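Local coordinates for Alpha/beta hydrolase fold protein (PDB 3R0V), which is probably a hydrolase of the alpha/beta hydrolase family, its natural substrate not established, and can bind D-malate, at residues A[114-128]-A[210-224]. Numbering follows the deposited sequence.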
ATOM      1  N   LEU A 114       6.051 -10.491   6.628  1.00 10.62           N
ATOM      2  CA  LEU A 114       5.643  -9.373   5.775  1.00 11.34           C
ATOM      3  C   LEU A 114       5.462  -9.811   4.335  1.00 12.18           C
ATOM      4  O   LEU A 114       6.373 -10.401   3.765  1.00 14.01           O
ATOM      5  CB  LEU A 114       6.705  -8.275   5.834  1.00 11.95           C
ATOM      6  CG  LEU A 114       6.496  -7.069   4.907  1.00 13.02           C
ATOM      7  CD1 LEU A 114       5.195  -6.331   5.223  1.00 13.87           C
ATOM      8  CD2 LEU A 114       7.689  -6.122   4.994  1.00 16.94           C
ATOM      9  N   ALA A 115       4.298  -9.505   3.747  1.00 10.12           N
ATOM     10  CA  ALA A 115       4.062  -9.736   2.331  1.00  9.96           C
ATOM     11  C   ALA A 115       3.734  -8.398   1.698  1.00 10.44           C
ATOM     12  O   ALA A 115       2.987  -7.591   2.263  1.00 11.23           O
ATOM     13  CB  ALA A 115       2.916 -10.714   2.136  1.00 12.13           C
ATOM     14  N   VAL A 116       4.314  -8.156   0.526  1.00 10.87           N
ATOM     15  CA  VAL A 116       4.079  -6.905  -0.192  1.00 10.63           C
ATOM     16  C   VAL A 116       3.764  -7.171  -1.659  1.00 12.01           C
ATOM     17  O   VAL A 116       4.377  -8.033  -2.293  1.00 13.69           O
ATOM     18  CB  VAL A 116       5.289  -5.951  -0.070  1.00 11.58           C
ATOM     19  CG1 VAL A 116       5.460  -5.464   1.367  1.00 13.04           C
ATOM     20  CG2 VAL A 116       6.578  -6.622  -0.582  1.00 14.12           C
ATOM     21  N   PHE A 117       2.791  -6.437  -2.187  1.00 10.57           N
ATOM     22  CA  PHE A 117       2.403  -6.572  -3.583  1.00 11.75           C
ATOM     23  C   PHE A 117       2.735  -5.296  -4.352  1.00 11.59           C
ATOM     24  O   PHE A 117       2.266  -4.200  -4.010  1.00 11.79           O
ATOM     25  CB  PHE A 117       0.904  -6.860  -3.682  1.00 14.01           C
ATOM     26  CG  PHE A 117       0.379  -6.937  -5.091  1.00 15.02           C
ATOM     27  CD1 PHE A 117       0.549  -8.085  -5.846  1.00 20.84           C
ATOM     28  CD2 PHE A 117      -0.304  -5.863  -5.645  1.00 19.91           C
ATOM     29  CE1 PHE A 117       0.057  -8.162  -7.146  1.00 21.47           C
ATOM     30  CE2 PHE A 117      -0.808  -5.936  -6.948  1.00 23.07           C
ATOM     31  CZ  PHE A 117      -0.626  -7.085  -7.691  1.00 22.16           C
ATOM     32  N   GLU A 118       3.544  -5.455  -5.396  1.00 11.55           N
ATOM     33  CA  GLU A 118       3.878  -4.359  -6.319  1.00 12.92           C
ATOM     34  C   GLU A 118       4.273  -3.049  -5.628  1.00 12.50           C
ATOM     35  O   GLU A 118       3.736  -1.989  -5.935  1.00 13.05           O
ATOM     36  CB  GLU A 118       2.737  -4.112  -7.324  1.00 14.27           C
ATOM     37  CG  GLU A 118       2.415  -5.343  -8.171  1.00 15.91           C
ATOM     38  CD  GLU A 118       1.430  -5.074  -9.293  1.00 22.49           C
ATOM     39  OE1 GLU A 118       0.736  -4.033  -9.273  1.00 21.14           O
ATOM     40  OE2 GLU A 118       1.349  -5.917 -10.208  1.00 28.00           O
ATOM     41  N   PRO A 119       5.232  -3.103  -4.698  1.00 12.13           N
ATOM     42  CA  PRO A 119       5.752  -1.843  -4.152  1.00 12.81           C
ATOM     43  C   PRO A 119       6.317  -0.968  -5.282  1.00 12.41           C
ATOM     44  O   PRO A 119       7.185  -1.430  -6.025  1.00 12.94           O
ATOM     45  CB  PRO A 119       6.870  -2.305  -3.204  1.00 14.89           C
ATOM     46  CG  PRO A 119       7.198  -3.688  -3.622  1.00 19.01           C
ATOM     47  CD  PRO A 119       5.955  -4.285  -4.202  1.00 13.84           C
ATOM     48  N   PRO A 120       5.816   0.266  -5.426  1.00 12.82           N
ATOM     49  CA  PRO A 120       6.133   1.042  -6.637  1.00 10.62           C
ATOM     50  C   PRO A 120       7.444   1.823  -6.571  1.00 10.91           C
ATOM     51  O   PRO A 120       7.483   3.010  -6.918  1.00 11.90           O
ATOM     52  CB  PRO A 120       4.933   1.996  -6.768  1.00 12.10           C
ATOM     53  CG  PRO A 120       4.468   2.194  -5.328  1.00 11.69           C
ATOM     54  CD  PRO A 120       4.720   0.870  -4.639  1.00 13.50           C
ATOM     55  N   TYR A 121       8.504   1.180  -6.105  1.00 10.33           N
ATOM     56  CA  TYR A 121       9.835   1.774  -6.198  1.00  9.86           C
ATOM     57  C   TYR A 121      10.301   1.645  -7.642  1.00 12.52           C
ATOM     58  O   TYR A 121       9.705   0.925  -8.434  1.00 13.23           O
ATOM     59  CB  TYR A 121      10.831   1.092  -5.254  1.00 11.35           C
ATOM     60  CG  TYR A 121      10.527   1.347  -3.805  1.00 10.97           C
ATOM     61  CD1 TYR A 121      10.955   2.514  -3.197  1.00 12.14           C
ATOM     62  CD2 TYR A 121       9.789   0.435  -3.051  1.00 12.84           C
ATOM     63  CE1 TYR A 121      10.667   2.773  -1.866  1.00 11.76           C
ATOM     64  CE2 TYR A 121       9.505   0.681  -1.722  1.00 13.13           C
ATOM     65  CZ  TYR A 121       9.943   1.854  -1.142  1.00 10.92           C
ATOM     66  OH  TYR A 121       9.634   2.093   0.183  1.00 13.61           O
ATOM     67  N   ALA A 122      11.369   2.358  -7.980  1.00 12.92           N
ATOM     68  CA  ALA A 122      11.936   2.314  -9.319  1.00 11.80           C
ATOM     69  C   ALA A 122      13.405   1.948  -9.223  1.00 12.92           C
ATOM     70  O   ALA A 122      14.127   2.515  -8.399  1.00 15.11           O
ATOM     71  CB  ALA A 122      11.784   3.674  -9.990  1.00 17.15           C
ATOM     72  N   VAL A 123      13.860   1.013 -10.055  1.00 12.94           N
ATOM     73  CA  VAL A 123      15.267   0.631 -10.048  1.00 13.43           C
ATOM     74  C   VAL A 123      15.952   0.732 -11.408  1.00 13.10           C
ATOM     75  O   VAL A 123      17.131   0.422 -11.521  1.00 16.28           O
ATOM     76  CB  VAL A 123      15.465  -0.797  -9.522  1.00 12.77           C
ATOM     77  CG1 VAL A 123      14.955  -0.893  -8.089  1.00 14.41           C
ATOM     78  CG2 VAL A 123      14.753  -1.809 -10.431  1.00 14.37           C
ATOM     79  N   ASP A 124      15.219   1.148 -12.434  1.00 12.13           N
ATOM     80  CA  ASP A 124      15.790   1.213 -13.782  1.00 13.36           C
ATOM     81  C   ASP A 124      14.987   2.151 -14.679  1.00 15.69           C
ATOM     82  O   ASP A 124      13.904   2.613 -14.308  1.00 14.73           O
ATOM     83  CB  ASP A 124      15.860  -0.190 -14.393  1.00 16.73           C
ATOM     84  CG  ASP A 124      14.497  -0.728 -14.790  1.00 16.57           C
ATOM     85  OD1 ASP A 124      13.713  -1.140 -13.902  1.00 23.56           O
ATOM     86  OD2 ASP A 124      14.194  -0.762 -16.007  1.00 22.06           O
ATOM     87  N   ASP A 125      15.518   2.417 -15.869  1.00 14.14           N
ATOM     88  CA  ASP A 125      14.917   3.387 -16.776  1.00 14.67           C
ATOM     89  C   ASP A 125      13.655   2.904 -17.495  1.00 16.21           C
ATOM     90  O   ASP A 125      13.018   3.691 -18.193  1.00 17.84           O
ATOM     91  CB  ASP A 125      15.933   3.840 -17.833  1.00 15.92           C
ATOM     92  CG  ASP A 125      16.984   4.802 -17.291  1.00 16.88           C
ATOM     93  OD1 ASP A 125      16.945   5.200 -16.111  1.00 18.32           O
ATOM     94  OD2 ASP A 125      17.855   5.196 -18.098  1.00 17.93           O
ATOM     95  N   SER A 126      13.272   1.641 -17.327  1.00 15.48           N
ATOM     96  CA  SER A 126      12.048   1.157 -17.979  1.00 17.00           C
ATOM     97  C   SER A 126      10.793   1.791 -17.374  1.00 17.29           C
ATOM     98  O   SER A 126       9.720   1.717 -17.955  1.00 21.32           O
ATOM     99  CB  SER A 126      11.941  -0.372 -17.958  1.00 20.04           C
ATOM    100  OG  SER A 126      11.659  -0.853 -16.656  1.00 20.35           O
ATOM    101  N   ARG A 127      10.933   2.407 -16.204  1.00 15.07           N
ATOM    102  CA  ARG A 127       9.855   3.226 -15.660  1.00 15.91           C
ATOM    103  C   ARG A 127       9.938   4.621 -16.259  1.00 16.59           C
ATOM    104  O   ARG A 127      11.006   5.226 -16.266  1.00 18.30           O
ATOM    105  CB  ARG A 127       9.942   3.325 -14.142  1.00 15.48           C
ATOM    106  CG  ARG A 127       8.790   4.118 -13.561  1.00 15.06           C
ATOM    107  CD  ARG A 127       8.795   4.096 -12.066  1.00 17.44           C
ATOM    108  NE  ARG A 127       7.668   4.836 -11.515  1.00 15.45           N
ATOM    109  CZ  ARG A 127       7.336   4.819 -10.229  1.00 14.42           C
ATOM    110  NH1 ARG A 127       8.041   4.084  -9.367  1.00 13.48           N
ATOM    111  NH2 ARG A 127       6.309   5.523  -9.802  1.00 15.41           N
ATOM    112  N   PRO A 128       8.811   5.145 -16.755  1.00 20.28           N
ATOM    113  CA  PRO A 128       8.806   6.517 -17.279  1.00 20.83           C
ATOM    114  C   PRO A 128       9.263   7.507 -16.200  1.00 17.69           C
ATOM    115  O   PRO A 128       8.933   7.314 -15.044  1.00 17.45           O
ATOM    116  CB  PRO A 128       7.330   6.754 -17.621  1.00 24.50           C
ATOM    117  CG  PRO A 128       6.732   5.399 -17.747  1.00 26.70           C
ATOM    118  CD  PRO A 128       7.483   4.510 -16.813  1.00 21.38           C
ATOM    119  N   LEU A 210       7.737 -11.790   1.700  1.00 11.32           N
ATOM    120  CA  LEU A 210       7.245 -12.243   0.404  1.00 12.26           C
ATOM    121  C   LEU A 210       6.970 -11.028  -0.468  1.00 10.98           C
ATOM    122  O   LEU A 210       6.244 -10.129  -0.058  1.00 12.50           O
ATOM    123  CB  LEU A 210       5.966 -13.043   0.608  1.00 13.37           C
ATOM    124  CG  LEU A 210       5.140 -13.355  -0.632  1.00 20.43           C
ATOM    125  CD1 LEU A 210       5.964 -14.206  -1.555  1.00 21.68           C
ATOM    126  CD2 LEU A 210       3.860 -14.066  -0.248  1.00 20.68           C
ATOM    127  N   VAL A 211       7.578 -10.991  -1.649  1.00 11.28           N
ATOM    128  CA  VAL A 211       7.393  -9.884  -2.573  1.00 11.95           C
ATOM    129  C   VAL A 211       6.654 -10.422  -3.784  1.00 12.95           C
ATOM    130  O   VAL A 211       7.099 -11.392  -4.399  1.00 13.45           O
ATOM    131  CB  VAL A 211       8.739  -9.318  -3.035  1.00 12.28           C
ATOM    132  CG1 VAL A 211       8.498  -8.108  -3.939  1.00 16.90           C
ATOM    133  CG2 VAL A 211       9.603  -8.925  -1.850  1.00 14.67           C
HETATM  134  N   MSE A 212       5.518  -9.825  -4.112  1.00 11.95           N
HETATM  135  CA  MSE A 212       4.678 -10.336  -5.192  1.00 13.69           C
HETATM  136  C   MSE A 212       4.483  -9.307  -6.273  1.00 13.26           C
HETATM  137  O   MSE A 212       4.398  -8.113  -6.001  1.00 13.66           O
HETATM  138  CB  MSE A 212       3.294 -10.720  -4.674  1.00 14.76           C
HETATM  139  CG  MSE A 212       3.218 -12.062  -3.962  1.00 18.98           C
HETATM  140 SE   MSE A 212       1.561 -12.203  -2.941  0.54 19.88          SE
HETATM  141  CE  MSE A 212       2.076 -10.909  -1.694  1.00 10.33           C
ATOM    142  N   ASP A 213       4.396  -9.785  -7.508  1.00 13.24           N
ATOM    143  CA  ASP A 213       3.874  -8.978  -8.598  1.00 14.50           C
ATOM    144  C   ASP A 213       2.847  -9.798  -9.355  1.00 14.59           C
ATOM    145  O   ASP A 213       2.594 -10.955  -9.008  1.00 15.76           O
ATOM    146  CB  ASP A 213       4.978  -8.398  -9.498  1.00 15.23           C
ATOM    147  CG  ASP A 213       5.843  -9.457 -10.155  1.00 20.02           C
ATOM    148  OD1 ASP A 213       5.536 -10.663 -10.060  1.00 18.16           O
ATOM    149  OD2 ASP A 213       6.856  -9.069 -10.790  1.00 22.41           O
ATOM    150  N   GLY A 214       2.220  -9.179 -10.343  1.00 21.65           N
ATOM    151  CA  GLY A 214       1.114  -9.794 -11.052  1.00 23.30           C
ATOM    152  C   GLY A 214       1.459 -10.043 -12.504  1.00 19.14           C
ATOM    153  O   GLY A 214       2.468  -9.551 -13.019  1.00 18.35           O
ATOM    154  N   GLY A 215       0.615 -10.813 -13.172  1.00 15.45           N
ATOM    155  CA  GLY A 215       0.853 -11.176 -14.555  1.00 16.95           C
ATOM    156  C   GLY A 215       0.810 -10.030 -15.552  1.00 15.89           C
ATOM    157  O   GLY A 215       1.276 -10.197 -16.680  1.00 20.49           O
ATOM    158  N   ALA A 216       0.231  -8.895 -15.169  1.00 14.29           N
ATOM    159  CA  ALA A 216       0.166  -7.717 -16.030  1.00 13.25           C
ATOM    160  C   ALA A 216       1.106  -6.602 -15.574  1.00 15.87           C
ATOM    161  O   ALA A 216       1.040  -5.489 -16.086  1.00 18.52           O
ATOM    162  CB  ALA A 216      -1.273  -7.179 -16.107  1.00 15.69           C
ATOM    163  N   SER A 217       1.982  -6.890 -14.615  1.00 15.49           N
ATOM    164  CA  SER A 217       2.883  -5.858 -14.119  1.00 17.49           C
ATOM    165  C   SER A 217       3.753  -5.286 -15.227  1.00 15.02           C
ATOM    166  O   SER A 217       4.240  -6.011 -16.092  1.00 16.02           O
ATOM    167  CB  SER A 217       3.790  -6.404 -13.010  1.00 16.99           C
ATOM    168  OG  SER A 217       3.024  -6.808 -11.886  1.00 20.44           O
ATOM    169  N   PRO A 218       3.969  -3.972 -15.196  1.00 13.77           N
ATOM    170  CA  PRO A 218       4.959  -3.436 -16.134  1.00 14.49           C
ATOM    171  C   PRO A 218       6.361  -3.938 -15.798  1.00 13.59           C
ATOM    172  O   PRO A 218       6.615  -4.373 -14.665  1.00 13.12           O
ATOM    173  CB  PRO A 218       4.851  -1.919 -15.940  1.00 15.97           C
ATOM    174  CG  PRO A 218       4.276  -1.734 -14.585  1.00 15.95           C
ATOM    175  CD  PRO A 218       3.395  -2.940 -14.319  1.00 16.29           C
ATOM    176  N   ALA A 219       7.253  -3.929 -16.783  1.00 11.23           N
ATOM    177  CA  ALA A 219       8.620  -4.385 -16.572  1.00 10.31           C
ATOM    178  C   ALA A 219       9.254  -3.734 -15.347  1.00 11.74           C
ATOM    179  O   ALA A 219       9.964  -4.383 -14.575  1.00 12.06           O
ATOM    180  CB  ALA A 219       9.475  -4.130 -17.815  1.00 13.41           C
ATOM    181  N   TRP A 220       9.014  -2.448 -15.156  1.00 10.80           N
ATOM    182  CA  TRP A 220       9.691  -1.768 -14.060  1.00 10.82           C
ATOM    183  C   TRP A 220       9.276  -2.278 -12.688  1.00  9.97           C
ATOM    184  O   TRP A 220      10.086  -2.289 -11.755  1.00 11.30           O
ATOM    185  CB  TRP A 220       9.542  -0.249 -14.162  1.00 12.33           C
ATOM    186  CG  TRP A 220       8.159   0.325 -13.983  1.00  9.70           C
ATOM    187  CD1 TRP A 220       7.260   0.654 -14.966  1.00 12.08           C
ATOM    188  CD2 TRP A 220       7.552   0.714 -12.744  1.00 10.37           C
ATOM    189  NE1 TRP A 220       6.131   1.205 -14.411  1.00 12.56           N
ATOM    190  CE2 TRP A 220       6.281   1.253 -13.049  1.00 12.44           C
ATOM    191  CE3 TRP A 220       7.954   0.648 -11.407  1.00 11.73           C
ATOM    192  CZ2 TRP A 220       5.408   1.728 -12.058  1.00 13.04           C
ATOM    193  CZ3 TRP A 220       7.089   1.115 -10.426  1.00 12.83           C
ATOM    194  CH2 TRP A 220       5.830   1.647 -10.759  1.00 13.29           C
ATOM    195  N   ILE A 221       8.024  -2.712 -12.568  1.00 10.39           N
ATOM    196  CA  ILE A 221       7.555  -3.327 -11.335  1.00  9.63           C
ATOM    197  C   ILE A 221       8.219  -4.688 -11.103  1.00 10.40           C
ATOM    198  O   ILE A 221       8.595  -5.009  -9.972  1.00 11.19           O
ATOM    199  CB  ILE A 221       6.021  -3.460 -11.353  1.00 11.03           C
ATOM    200  CG1 ILE A 221       5.372  -2.116 -11.013  1.00 10.95           C
ATOM    201  CG2 ILE A 221       5.530  -4.564 -10.408  1.00 12.34           C
ATOM    202  CD1 ILE A 221       5.517  -1.724  -9.534  1.00 12.06           C
ATOM    203  N   ARG A 222       8.365  -5.487 -12.154  1.00 10.39           N
ATOM    204  CA  ARG A 222       9.089  -6.754 -12.008  1.00 10.12           C
ATOM    205  C   ARG A 222      10.504  -6.507 -11.528  1.00 11.35           C
ATOM    206  O   ARG A 222      10.994  -7.209 -10.646  1.00 11.48           O
ATOM    207  CB  ARG A 222       9.151  -7.534 -13.324  1.00 11.64           C
ATOM    208  CG  ARG A 222       7.806  -7.951 -13.900  1.00 12.31           C
ATOM    209  CD  ARG A 222       8.023  -9.045 -14.960  1.00 12.83           C
ATOM    210  NE  ARG A 222       8.997  -8.649 -15.980  1.00 14.87           N
ATOM    211  CZ  ARG A 222       8.683  -8.098 -17.152  1.00 14.28           C
ATOM    212  NH1 ARG A 222       7.415  -7.901 -17.495  1.00 12.93           N
ATOM    213  NH2 ARG A 222       9.651  -7.761 -17.988  1.00 13.26           N
ATOM    214  N   HIS A 223      11.183  -5.534 -12.124  1.00 10.47           N
ATOM    215  CA  HIS A 223      12.578  -5.316 -11.756  1.00 10.58           C
ATOM    216  C   HIS A 223      12.698  -4.871 -10.302  1.00 10.61           C
ATOM    217  O   HIS A 223      13.615  -5.292  -9.601  1.00 11.27           O
ATOM    218  CB  HIS A 223      13.245  -4.301 -12.677  1.00 11.74           C
ATOM    219  CG  HIS A 223      13.154  -4.662 -14.121  1.00 12.93           C
ATOM    220  ND1 HIS A 223      13.236  -3.719 -15.119  1.00 15.44           N
ATOM    221  CD2 HIS A 223      12.961  -5.853 -14.734  1.00 16.70           C
ATOM    222  CE1 HIS A 223      13.109  -4.316 -16.292  1.00 16.20           C
ATOM    223  NE2 HIS A 223      12.956  -5.612 -16.088  1.00 17.19           N
ATOM    224  N   THR A 224      11.788  -4.009  -9.866  1.00 10.23           N
ATOM    225  CA  THR A 224      11.756  -3.595  -8.469  1.00 10.13           C
ATOM    226  C   THR A 224      11.510  -4.773  -7.543  1.00  9.99           C
ATOM    227  O   THR A 224      12.187  -4.919  -6.523  1.00 11.39           O
ATOM    228  CB  THR A 224      10.705  -2.514  -8.288  1.00 10.87           C
ATOM    229  OG1 THR A 224      11.183  -1.330  -8.939  1.00 12.61           O
ATOM    230  CG2 THR A 224      10.452  -2.236  -6.798  1.00 12.70           C
TER
HETATM  231  O   HOH W   1       7.298  -4.163  -7.268  1.00 15.09           O
HETATM  232  O   HOH W   2      12.087  -0.220 -11.916  1.00 15.25           O
HETATM  233  O   HOH W   3       8.261  -0.863 -17.690  1.00 16.26           O
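Arg127 lies flat on the indole of Trp220. Its guanidinium is 20° from the ring plane, and Arg127 CZ sits 4.0 Å from the centroid of the six-membered ring, a cation-pi contact. Arg127 CD adds a CH-pi contact over the same face. The opposite face of the indole is covered by Pro218 and Ile221, and Pro120 meets the ring edge. The Arg127 chain is extended from CG to NE, with CG anti to the backbone N (chi1 -177°), which lays its methylenes along the indole. Arg127 NH1 also donates to Pro120 O at 2.7 Å from above the carbonyl plane, while NH2 reaches Gly158 O. Without the indole, as with an alanine at Trp220, the guanidinium would probably lose its flat support and a gap would open between Arg127, Ile221 and Pro120.

Further along the helix, Thr224 OG1 donates to Tyr121 O at 2.7 Å. His223 ND1 donates to Asp124 OD1 at 2.9 Å, in the plane of its own ring but from above the carboxylate plane. Asp124 OD2 accepts from Ser126 N, which makes an Asx turn, and also from Ser126 OG; together they hold the carboxylate. One water joins Val123 N, Asp124 OD1 and Trp220 O.

Nearer the strands, Ser217 OG donates to Glu118 OE2 at 2.5 Å and accepts from Gly214 N, tying the turn 214-217 to the end of strand 114-117. That strand pairs in parallel with strand 210-213, as in the bond from Val116 N to Leu210 O at 2.8 Å. The selenomethionine Met212 puts CE on Ala115 CB, and both side chains touch helix 249-260. These adjacent parallel strands belong to the central sheet of the alpha/beta hydrolase fold, and the loop after strand 114-117 carries Pro120 into the D-malate pocket beside Ser96.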